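Local coordinates for glutaredoxin family protein (Xanthomonas campestris, PDB 1TTZ) that is of unestablished function but, as a glutaredoxin-family protein with a thioredoxin-like fold, probably takes part in thiol-disulfide exchange, at residues A[10-13]-A[14-18]. Sequence-based numbering, arbitrary orientation.
Sequences DCHL and CDQAV
Cys-11 and Cys-14 bring their sulfurs together at the start of helix 12-23, SG to SG 3.7 Å, too far for a disulfide, so both are thiols. Cys-11 is the N-cap: its chi1 of 178° sets SG opposite the residue's own N and beside the carbonyl carbon, facing the first turn, where it accepts from Cys-14 N at 3.5 Å, a long bond as suits a large, soft acceptor. Cys-14, more deeply buried, rests against Gln-7 of strand 3-7. One turn on, Gln-16 folds back over His-12. Its CG sits over one ring face in a CH-pi contact, 3.9 Å from the centroid, and the amide continues across the imidazole, the two planes 26° apart. The flexible glutamine can thus cover a flat ring and still send NE2 weakly to His-12 O, which also takes the helical bond from Gln-16 N. Asp-15 uses both carboxylate oxygens through water: OD1 is bridged to Cys-11 N, and a second water, in plane at the ring edge, joins OD2 to His-12 ND1. An acid suits the first turn, whose N-H groups point toward the N-terminal end. The paired sulfurs there are consistent with a thioredoxin-type CxxC motif and thiol-disulfide exchange.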
loop_
_atom_site.group_PDB
_atom_site.type_symbol
_atom_site.label_atom_id
_atom_site.label_comp_id
_atom_site.label_asym_id
_atom_site.label_seq_id
_atom_site.Cartn_x
_atom_site.Cartn_y
_atom_site.Cartn_z
ATOM N N ASP A 10 2.338 4.116 -13.550
ATOM C CA ASP A 10 1.561 5.243 -14.046
ATOM C C ASP A 10 0.210 5.357 -13.337
ATOM O O ASP A 10 -0.841 5.107 -13.933
ATOM C CB ASP A 10 1.361 5.115 -15.565
ATOM C CG ASP A 10 0.781 6.375 -16.186
ATOM O OD1 ASP A 10 1.341 7.466 -15.933
ATOM O OD2 ASP A 10 -0.225 6.279 -16.926
ATOM N N CYS A 11 0.250 5.726 -12.058
ATOM C CA CYS A 11 -0.963 5.896 -11.265
ATOM C C CYS A 11 -0.745 6.953 -10.190
ATOM O O CYS A 11 0.086 6.786 -9.297
ATOM C CB CYS A 11 -1.374 4.578 -10.606
ATOM S SG CYS A 11 -2.843 4.718 -9.556
ATOM N N HIS A 12 -1.497 8.043 -10.288
ATOM C CA HIS A 12 -1.403 9.135 -9.330
ATOM C C HIS A 12 -1.761 8.684 -7.909
ATOM O O HIS A 12 -1.171 9.155 -6.938
ATOM C CB HIS A 12 -2.326 10.276 -9.758
ATOM C CG HIS A 12 -2.392 11.402 -8.774
ATOM N ND1 HIS A 12 -1.314 12.215 -8.498
ATOM C CD2 HIS A 12 -3.404 11.837 -7.989
ATOM C CE1 HIS A 12 -1.661 13.104 -7.583
ATOM N NE2 HIS A 12 -2.924 12.896 -7.257
ATOM N N LEU A 13 -2.729 7.780 -7.787
ATOM C CA LEU A 13 -3.136 7.293 -6.466
ATOM C C LEU A 13 -1.991 6.539 -5.805
ATOM O O LEU A 13 -1.774 6.653 -4.599
ATOM C CB LEU A 13 -4.355 6.379 -6.577
ATOM C CG LEU A 13 -5.560 6.941 -7.341
ATOM C CD1 LEU A 13 -6.727 5.973 -7.208
ATOM C CD2 LEU A 13 -5.940 8.319 -6.786
ATOM N N CYS A 14 -1.261 5.768 -6.605
ATOM C CA CYS A 14 -0.128 5.008 -6.100
ATOM C C CYS A 14 0.994 5.944 -5.665
ATOM O O CYS A 14 1.644 5.710 -4.650
ATOM C CB CYS A 14 0.383 4.029 -7.163
ATOM S SG CYS A 14 -0.690 2.579 -7.418
ATOM N N ASP A 15 1.220 7.008 -6.428
ATOM C CA ASP A 15 2.260 7.961 -6.067
ATOM C C ASP A 15 1.895 8.615 -4.748
ATOM O O ASP A 15 2.766 8.920 -3.943
ATOM C CB ASP A 15 2.410 9.051 -7.125
ATOM C CG ASP A 15 2.767 8.497 -8.483
ATOM O OD1 ASP A 15 3.441 7.445 -8.545
ATOM O OD2 ASP A 15 2.376 9.125 -9.484
ATOM N N GLN A 16 0.600 8.831 -4.533
ATOM C CA GLN A 16 0.129 9.448 -3.297
ATOM C C GLN A 16 0.328 8.520 -2.103
ATOM O O GLN A 16 0.580 8.978 -0.989
ATOM C CB GLN A 16 -1.349 9.813 -3.398
ATOM C CG GLN A 16 -1.677 10.902 -4.400
ATOM C CD GLN A 16 -3.164 11.228 -4.416
ATOM O OE1 GLN A 16 -3.642 12.058 -3.641
ATOM N NE2 GLN A 16 -3.904 10.554 -5.283
ATOM N N ALA A 17 0.201 7.213 -2.333
ATOM C CA ALA A 17 0.395 6.244 -1.258
ATOM C C ALA A 17 1.858 6.333 -0.832
ATOM O O ALA A 17 2.179 6.290 0.351
ATOM C CB ALA A 17 0.074 4.840 -1.741
ATOM N N VAL A 18 2.743 6.467 -1.809
ATOM C CA VAL A 18 4.162 6.573 -1.518
ATOM C C VAL A 18 4.424 7.760 -0.584
ATOM O O VAL A 18 5.209 7.653 0.358
ATOM C CB VAL A 18 4.978 6.746 -2.818
ATOM C CG1 VAL A 18 6.455 6.971 -2.491
ATOM C CG2 VAL A 18 4.815 5.506 -3.694
HETATM O O HOH W 1 2.634 5.901 -10.771
HETATM O O HOH W 2 1.187 11.605 -9.146
#